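PDB 3T0O: ribonuclease T2 from Homo sapiens, which cleaves single-stranded RNA preferentially between purine and uridine residues, degrading microbial RNA into fragments that are sensed by TLR8 in innate immunity. Local coordinates for residues I132-F144 with V216-K228. Numbering follows the deposited sequence.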
ATOM      1  N   ILE A 132      14.818  -9.660  -5.975  1.00 13.50           N
ATOM      2  CA  ILE A 132      13.479  -9.708  -6.591  1.00 12.92           C
ATOM      3  C   ILE A 132      13.173  -8.396  -7.243  1.00 13.39           C
ATOM      4  O   ILE A 132      12.852  -7.424  -6.565  1.00 13.41           O
ATOM      5  CB  ILE A 132      12.425 -10.063  -5.538  1.00 12.28           C
ATOM      6  CG1 ILE A 132      12.851 -11.370  -4.900  1.00 15.85           C
ATOM      7  CG2 ILE A 132      11.060 -10.132  -6.216  1.00 12.64           C
ATOM      8  CD1 ILE A 132      11.905 -11.805  -3.773  1.00 20.10           C
ATOM      9  N   LYS A 133      13.376  -8.339  -8.548  1.00 12.47           N
ATOM     10  CA  LYS A 133      13.231  -7.151  -9.335  1.00 13.58           C
ATOM     11  C   LYS A 133      12.185  -7.357 -10.404  1.00 12.52           C
ATOM     12  O   LYS A 133      11.970  -8.482 -10.849  1.00 14.64           O
ATOM     13  CB  LYS A 133      14.593  -6.781  -9.935  1.00 15.67           C
ATOM     14  CG  LYS A 133      15.137  -7.797 -10.945  1.00 17.17           C
ATOM     15  CD  LYS A 133      16.504  -7.298 -11.421  1.00 25.51           C
ATOM     16  CE  LYS A 133      16.963  -8.185 -12.598  1.00 29.85           C
ATOM     17  NZ  LYS A 133      17.519  -9.508 -12.102  1.00 36.69           N
ATOM     18  N   PRO A 134      11.525  -6.274 -10.845  1.00 11.83           N
ATOM     19  CA  PRO A 134      10.623  -6.467 -11.983  1.00 12.17           C
ATOM     20  C   PRO A 134      11.343  -7.113 -13.153  1.00 13.93           C
ATOM     21  O   PRO A 134      12.505  -6.803 -13.443  1.00 15.91           O
ATOM     22  CB  PRO A 134      10.116  -5.048 -12.304  1.00 13.91           C
ATOM     23  CG  PRO A 134      10.327  -4.342 -10.935  1.00 13.88           C
ATOM     24  CD  PRO A 134      11.632  -4.880 -10.396  1.00 12.25           C
ATOM     25  N   SER A 135      10.608  -8.039 -13.789  1.00 12.36           N
ATOM     26  CA  SER A 135      11.242  -8.861 -14.789  1.00 13.87           C
ATOM     27  C   SER A 135      10.247  -9.405 -15.746  1.00 14.34           C
ATOM     28  O   SER A 135       9.078  -9.499 -15.446  1.00 14.59           O
ATOM     29  CB  SER A 135      12.019  -9.982 -14.117  1.00 14.69           C
ATOM     30  OG  SER A 135      12.695 -10.800 -15.058  1.00 18.57           O
ATOM     31  N   ILE A 136      10.746  -9.684 -16.967  1.00 17.56           N
ATOM     32  CA  ILE A 136      10.006 -10.457 -17.942  1.00 17.52           C
ATOM     33  C   ILE A 136       9.817 -11.911 -17.533  1.00 18.30           C
ATOM     34  O   ILE A 136       8.852 -12.597 -17.967  1.00 18.43           O
ATOM     35  CB  ILE A 136      10.806 -10.412 -19.304  1.00 19.29           C
ATOM     36  CG1 ILE A 136      11.045  -8.955 -19.687  1.00 22.43           C
ATOM     37  CG2 ILE A 136      10.124 -11.211 -20.377  1.00 20.04           C
ATOM     38  CD1 ILE A 136       9.707  -8.164 -19.847  1.00 24.16           C
ATOM     39  N   ASN A 137      10.784 -12.377 -16.755  1.00 17.40           N
ATOM     40  CA  ASN A 137      10.750 -13.739 -16.283  1.00 19.36           C
ATOM     41  C   ASN A 137       9.826 -13.802 -15.088  1.00 18.06           C
ATOM     42  O   ASN A 137       9.931 -12.959 -14.166  1.00 17.24           O
ATOM     43  CB  ASN A 137      12.138 -14.197 -15.860  1.00 19.30           C
ATOM     44  CG  ASN A 137      12.206 -15.733 -15.727  1.00 21.65           C
ATOM     45  OD1 ASN A 137      11.858 -16.486 -16.642  1.00 26.48           O
ATOM     46  ND2 ASN A 137      12.626 -16.184 -14.562  1.00 25.13           N
ATOM     47  N   TYR A 138       8.946 -14.801 -15.080  1.00 17.02           N
ATOM     48  CA  TYR A 138       8.098 -14.961 -13.902  1.00 17.62           C
ATOM     49  C   TYR A 138       8.865 -15.351 -12.632  1.00 16.59           C
ATOM     50  O   TYR A 138       9.856 -16.027 -12.722  1.00 21.99           O
ATOM     51  CB  TYR A 138       7.063 -16.021 -14.152  1.00 17.12           C
ATOM     52  CG  TYR A 138       6.177 -15.760 -15.310  1.00 19.65           C
ATOM     53  CD1 TYR A 138       5.920 -14.433 -15.792  1.00 21.96           C
ATOM     54  CD2 TYR A 138       5.579 -16.847 -15.932  1.00 20.65           C
ATOM     55  CE1 TYR A 138       5.080 -14.226 -16.880  1.00 24.83           C
ATOM     56  CE2 TYR A 138       4.708 -16.638 -16.994  1.00 22.56           C
ATOM     57  CZ  TYR A 138       4.476 -15.339 -17.449  1.00 23.68           C
ATOM     58  OH  TYR A 138       3.614 -15.267 -18.525  1.00 30.50           O
ATOM     59  N   TYR A 139       8.322 -14.978 -11.476  1.00 14.33           N
ATOM     60  CA  TYR A 139       8.759 -15.432 -10.190  1.00 13.47           C
ATOM     61  C   TYR A 139       7.782 -16.469  -9.730  1.00 14.94           C
ATOM     62  O   TYR A 139       6.749 -16.725 -10.392  1.00 14.54           O
ATOM     63  CB  TYR A 139       8.708 -14.281  -9.180  1.00 14.02           C
ATOM     64  CG  TYR A 139       9.826 -13.296  -9.445  1.00 11.65           C
ATOM     65  CD1 TYR A 139      11.079 -13.506  -8.907  1.00 12.71           C
ATOM     66  CD2 TYR A 139       9.632 -12.207 -10.288  1.00 12.49           C
ATOM     67  CE1 TYR A 139      12.119 -12.683  -9.164  1.00 15.93           C
ATOM     68  CE2 TYR A 139      10.694 -11.332 -10.536  1.00 14.01           C
ATOM     69  CZ  TYR A 139      11.896 -11.572  -9.954  1.00 13.16           C
ATOM     70  OH  TYR A 139      12.932 -10.751 -10.251  1.00 14.39           O
ATOM     71  N   GLN A 140       8.084 -17.085  -8.594  1.00 15.37           N
ATOM     72  CA  GLN A 140       7.018 -17.806  -7.890  1.00 15.51           C
ATOM     73  C   GLN A 140       6.478 -16.956  -6.770  1.00 14.10           C
ATOM     74  O   GLN A 140       7.174 -16.142  -6.210  1.00 14.27           O
ATOM     75  CB  GLN A 140       7.564 -19.073  -7.272  1.00 15.01           C
ATOM     76  CG  GLN A 140       8.144 -20.035  -8.305  1.00 19.42           C
ATOM     77  CD  GLN A 140       7.038 -20.649  -9.110  1.00 24.94           C
ATOM     78  OE1 GLN A 140       6.093 -21.245  -8.557  1.00 26.31           O
ATOM     79  NE2 GLN A 140       7.155 -20.538 -10.415  1.00 28.22           N
ATOM     80  N   VAL A 141       5.185 -17.080  -6.467  1.00 12.91           N
ATOM     81  CA  VAL A 141       4.654 -16.353  -5.344  1.00 12.38           C
ATOM     82  C   VAL A 141       5.454 -16.647  -4.085  1.00 13.66           C
ATOM     83  O   VAL A 141       5.641 -15.702  -3.323  1.00 13.36           O
ATOM     84  CB  VAL A 141       3.175 -16.637  -5.134  1.00 13.40           C
ATOM     85  CG1 VAL A 141       2.700 -16.027  -3.802  1.00 15.13           C
ATOM     86  CG2 VAL A 141       2.426 -16.045  -6.370  1.00 12.83           C
ATOM     87  N   ALA A 142       5.948 -17.880  -3.917  1.00 14.36           N
ATOM     88  CA  ALA A 142       6.753 -18.201  -2.706  1.00 15.74           C
ATOM     89  C   ALA A 142       8.026 -17.396  -2.647  1.00 17.83           C
ATOM     90  O   ALA A 142       8.546 -17.145  -1.554  1.00 18.46           O
ATOM     91  CB  ALA A 142       7.084 -19.701  -2.690  1.00 18.28           C
ATOM     92  N   ASP A 143       8.505 -16.928  -3.793  1.00 15.81           N
ATOM     93  CA  ASP A 143       9.726 -16.089  -3.728  1.00 17.37           C
ATOM     94  C   ASP A 143       9.456 -14.846  -2.912  1.00 15.91           C
ATOM     95  O   ASP A 143      10.280 -14.460  -2.034  1.00 18.75           O
ATOM     96  CB  ASP A 143      10.175 -15.669  -5.131  1.00 17.04           C
ATOM     97  CG  ASP A 143      10.606 -16.839  -5.969  1.00 19.04           C
ATOM     98  OD1 ASP A 143      11.074 -17.898  -5.416  1.00 23.44           O
ATOM     99  OD2 ASP A 143      10.502 -16.709  -7.213  1.00 18.44           O
ATOM    100  N   PHE A 144       8.314 -14.217  -3.154  1.00 15.00           N
ATOM    101  CA  PHE A 144       7.948 -13.047  -2.429  1.00 13.54           C
ATOM    102  C   PHE A 144       7.567 -13.418  -1.003  1.00 14.76           C
ATOM    103  O   PHE A 144       8.019 -12.831  -0.078  1.00 14.81           O
ATOM    104  CB  PHE A 144       6.746 -12.406  -3.069  1.00 12.77           C
ATOM    105  CG  PHE A 144       7.066 -11.703  -4.308  1.00 11.25           C
ATOM    106  CD1 PHE A 144       7.305 -10.328  -4.297  1.00 11.54           C
ATOM    107  CD2 PHE A 144       7.035 -12.400  -5.545  1.00 12.79           C
ATOM    108  CE1 PHE A 144       7.573  -9.707  -5.478  1.00 12.09           C
ATOM    109  CE2 PHE A 144       7.286 -11.751  -6.735  1.00 13.57           C
ATOM    110  CZ  PHE A 144       7.574 -10.381  -6.684  1.00 11.06           C
ATOM    111  N   VAL A 216      -6.046 -12.708  -3.329  1.00 16.35           N
ATOM    112  CA  VAL A 216      -4.820 -13.379  -2.873  1.00 15.64           C
ATOM    113  C   VAL A 216      -4.135 -14.058  -4.053  1.00 15.03           C
ATOM    114  O   VAL A 216      -4.770 -14.709  -4.884  1.00 15.63           O
ATOM    115  CB  VAL A 216      -5.193 -14.429  -1.796  1.00 16.21           C
ATOM    116  CG1 VAL A 216      -6.260 -15.327  -2.308  1.00 23.32           C
ATOM    117  CG2 VAL A 216      -3.993 -15.206  -1.377  1.00 21.25           C
ATOM    118  N   CYS A 217      -2.806 -13.894  -4.144  1.00 12.65           N
ATOM    119  CA  CYS A 217      -2.081 -14.586  -5.204  1.00 13.37           C
ATOM    120  C   CYS A 217      -2.116 -16.066  -4.994  1.00 15.34           C
ATOM    121  O   CYS A 217      -1.871 -16.534  -3.881  1.00 17.75           O
ATOM    122  CB  CYS A 217      -0.626 -14.157  -5.247  1.00 13.53           C
ATOM    123  SG  CYS A 217      -0.373 -12.424  -5.596  1.00 15.66           S
ATOM    124  N   GLU A 218      -2.348 -16.780  -6.085  1.00 13.61           N
ATOM    125  CA  GLU A 218      -2.284 -18.242  -6.070  1.00 15.54           C
ATOM    126  C   GLU A 218      -0.832 -18.733  -5.977  1.00 16.96           C
ATOM    127  O   GLU A 218       0.046 -18.131  -6.570  1.00 14.99           O
ATOM    128  CB  GLU A 218      -2.929 -18.740  -7.347  1.00 15.42           C
ATOM    129  CG  GLU A 218      -4.423 -18.412  -7.428  1.00 19.16           C
ATOM    130  CD  GLU A 218      -5.251 -19.154  -6.333  1.00 19.56           C
ATOM    131  OE1 GLU A 218      -4.668 -19.814  -5.464  1.00 25.72           O
ATOM    132  OE2 GLU A 218      -6.390 -18.801  -6.264  1.00 25.40           O
ATOM    133  N   ASP A 219      -0.550 -19.834  -5.260  1.00 15.79           N
ATOM    134  CA  ASP A 219       0.809 -20.357  -5.336  1.00 17.52           C
ATOM    135  C   ASP A 219       1.140 -20.630  -6.802  1.00 16.74           C
ATOM    136  O   ASP A 219       0.272 -21.060  -7.626  1.00 19.45           O
ATOM    137  CB  ASP A 219       0.969 -21.647  -4.529  1.00 19.12           C
ATOM    138  CG  ASP A 219       0.797 -21.443  -3.023  1.00 27.44           C
ATOM    139  OD1 ASP A 219       0.549 -22.460  -2.321  1.00 34.04           O
ATOM    140  OD2 ASP A 219       0.938 -20.305  -2.544  1.00 33.06           O
ATOM    141  N   GLY A 220       2.378 -20.405  -7.185  1.00 15.92           N
ATOM    142  CA  GLY A 220       2.802 -20.670  -8.538  1.00 15.99           C
ATOM    143  C   GLY A 220       3.409 -19.452  -9.208  1.00 15.13           C
ATOM    144  O   GLY A 220       3.765 -18.479  -8.517  1.00 14.84           O
ATOM    145  N   PRO A 221       3.488 -19.458 -10.520  1.00 15.46           N
ATOM    146  CA  PRO A 221       4.151 -18.348 -11.214  1.00 15.31           C
ATOM    147  C   PRO A 221       3.403 -17.054 -11.096  1.00 15.42           C
ATOM    148  O   PRO A 221       2.156 -17.034 -10.951  1.00 15.52           O
ATOM    149  CB  PRO A 221       4.213 -18.804 -12.703  1.00 17.77           C
ATOM    150  CG  PRO A 221       3.884 -20.202 -12.640  1.00 21.61           C
ATOM    151  CD  PRO A 221       3.149 -20.548 -11.440  1.00 18.03           C
ATOM    152  N   VAL A 222       4.184 -15.999 -11.023  1.00 11.98           N
ATOM    153  CA  VAL A 222       3.568 -14.691 -10.929  1.00 11.04           C
ATOM    154  C   VAL A 222       4.432 -13.720 -11.742  1.00 10.80           C
ATOM    155  O   VAL A 222       5.689 -13.805 -11.759  1.00 13.44           O
ATOM    156  CB  VAL A 222       3.401 -14.261  -9.396  1.00 11.35           C
ATOM    157  CG1 VAL A 222       4.748 -14.271  -8.686  1.00 10.83           C
ATOM    158  CG2 VAL A 222       2.759 -12.815  -9.296  1.00 11.89           C
ATOM    159  N   PHE A 223       3.755 -12.826 -12.416  1.00 11.17           N
ATOM    160  CA  PHE A 223       4.470 -11.782 -13.174  1.00 11.30           C
ATOM    161  C   PHE A 223       4.604 -10.560 -12.302  1.00 10.51           C
ATOM    162  O   PHE A 223       3.629 -10.063 -11.735  1.00 10.06           O
ATOM    163  CB  PHE A 223       3.616 -11.496 -14.435  1.00 13.19           C
ATOM    164  CG  PHE A 223       4.199 -10.539 -15.408  1.00 12.24           C
ATOM    165  CD1 PHE A 223       5.555 -10.502 -15.690  1.00 15.81           C
ATOM    166  CD2 PHE A 223       3.350  -9.683 -16.088  1.00 17.09           C
ATOM    167  CE1 PHE A 223       6.105  -9.577 -16.649  1.00 16.71           C
ATOM    168  CE2 PHE A 223       3.889  -8.759 -17.053  1.00 16.17           C
ATOM    169  CZ  PHE A 223       5.262  -8.744 -17.308  1.00 17.38           C
ATOM    170  N   TYR A 224       5.804  -9.991 -12.300  1.00  9.83           N
ATOM    171  CA  TYR A 224       6.101  -8.767 -11.544  1.00  8.61           C
ATOM    172  C   TYR A 224       6.584  -7.796 -12.648  1.00 10.32           C
ATOM    173  O   TYR A 224       7.781  -7.794 -13.043  1.00 10.64           O
ATOM    174  CB  TYR A 224       7.225  -9.122 -10.564  1.00  8.98           C
ATOM    175  CG  TYR A 224       7.748  -7.995  -9.728  1.00  7.88           C
ATOM    176  CD1 TYR A 224       6.959  -6.863  -9.457  1.00  8.26           C
ATOM    177  CD2 TYR A 224       8.968  -8.109  -9.134  1.00  9.77           C
ATOM    178  CE1 TYR A 224       7.439  -5.803  -8.663  1.00 11.78           C
ATOM    179  CE2 TYR A 224       9.470  -7.136  -8.305  1.00  8.52           C
ATOM    180  CZ  TYR A 224       8.704  -5.962  -8.081  1.00 11.64           C
ATOM    181  OH  TYR A 224       9.192  -5.019  -7.225  1.00 12.33           O
ATOM    182  N   PRO A 225       5.679  -7.015 -13.192  1.00 11.27           N
ATOM    183  CA  PRO A 225       5.917  -6.361 -14.484  1.00 10.40           C
ATOM    184  C   PRO A 225       6.786  -5.143 -14.383  1.00 11.06           C
ATOM    185  O   PRO A 225       6.591  -4.282 -13.503  1.00 12.90           O
ATOM    186  CB  PRO A 225       4.502  -5.919 -14.935  1.00 13.14           C
ATOM    187  CG  PRO A 225       3.689  -5.843 -13.739  1.00 12.66           C
ATOM    188  CD  PRO A 225       4.267  -6.935 -12.777  1.00 11.90           C
ATOM    189  N   PRO A 226       7.794  -5.056 -15.250  1.00 13.43           N
ATOM    190  CA  PRO A 226       8.539  -3.771 -15.374  1.00 15.86           C
ATOM    191  C   PRO A 226       7.601  -2.648 -15.841  1.00 18.84           C
ATOM    192  O   PRO A 226       6.746  -2.867 -16.706  1.00 19.38           O
ATOM    193  CB  PRO A 226       9.599  -4.079 -16.437  1.00 19.54           C
ATOM    194  CG  PRO A 226       9.581  -5.506 -16.638  1.00 19.42           C
ATOM    195  CD  PRO A 226       8.282  -6.092 -16.140  1.00 15.58           C
ATOM    196  N   PRO A 227       7.703  -1.445 -15.234  1.00 22.13           N
ATOM    197  CA  PRO A 227       6.757  -0.381 -15.596  1.00 25.77           C
ATOM    198  C   PRO A 227       6.862  -0.041 -17.054  1.00 28.49           C
ATOM    199  O   PRO A 227       7.935  -0.235 -17.700  1.00 30.32           O
ATOM    200  CB  PRO A 227       7.208   0.832 -14.786  1.00 25.81           C
ATOM    201  CG  PRO A 227       8.205   0.336 -13.834  1.00 25.64           C
ATOM    202  CD  PRO A 227       8.598  -1.069 -14.138  1.00 23.06           C
ATOM    203  N   LYS A 228       5.761   0.491 -17.585  1.00 29.46           N
ATOM    204  CA  LYS A 228       5.735   0.917 -18.999  1.00 30.07           C
ATOM    205  C   LYS A 228       6.304   2.340 -19.088  1.00 31.34           C
ATOM    206  O   LYS A 228       6.467   3.029 -18.047  1.00 28.20           O
ATOM    207  CB  LYS A 228       4.302   0.882 -19.505  1.00 31.67           C
TER
HETATM  208  O   HOH W   1      11.718  -4.934  -6.837  1.00  7.89           O
HETATM  209  O   HOH W   2       8.142 -11.037 -13.421  1.00  4.13           O
HETATM  210  O   HOH W   3       4.557 -20.071  -5.238  1.00  8.21           O
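Cys217, disulfide-bonded to Cys160, sets its CB against CG2 of Val141, just ahead of the two-stranded antiparallel pairing of 139-140 with 221-222 at the margin of the alpha/beta fold of RNase T2; this ribbon joins the C-terminal tail to the lead-in of helix 141-152. The same methyl fits close to the carbonyl O of Glu218. Gly220, which turns the chain with a positive phi between Asp219 O and Pro221 CD, accepts a hydrogen bond at O from Val141 N (2.9 Å), and its N shares water 3 with Ala142 N. Pro221 lies beside the amide of Gln140, whose chain, bent at chi2, folds back over Gly220. Val222 pairs with Tyr139 through two backbone bonds, N to Tyr139 O (2.7 Å) and O from Tyr139 N (2.9 Å). Its CB packs on Val141 CG2 (3.6 Å), while Ile172 of strand 171-180 also touches its side chain. The Phe223 ring crosses that of Tyr138 obliquely and turns its edge, at CE1, to Ser135 O (3.2 Å). Tyr224 points into segment 132-144: with CG anti to the backbone N (chi1 177°), its ring enters between Pro134 and Phe144. Pro134 CG makes a CH-pi contact over one face, 4.0 Å from the ring centroid, and Phe144 presents its edge to the opposite face in a T-shaped pair with planes at 76°. The buried phenol is satisfied by Trp38 NE1 and by water 1, which also donates to Ile132 O. At its backbone, Tyr224 N donates to water 2, which lies within hydrogen-bonding distance of Ser135 O and Asn137 O, and Tyr224 O accepts from Ser135 N (2.9 Å, 162° at the hydrogen). Pro226 flanks Pro134 CB, and its CG meets Ile136 CD1 at 4.2 Å.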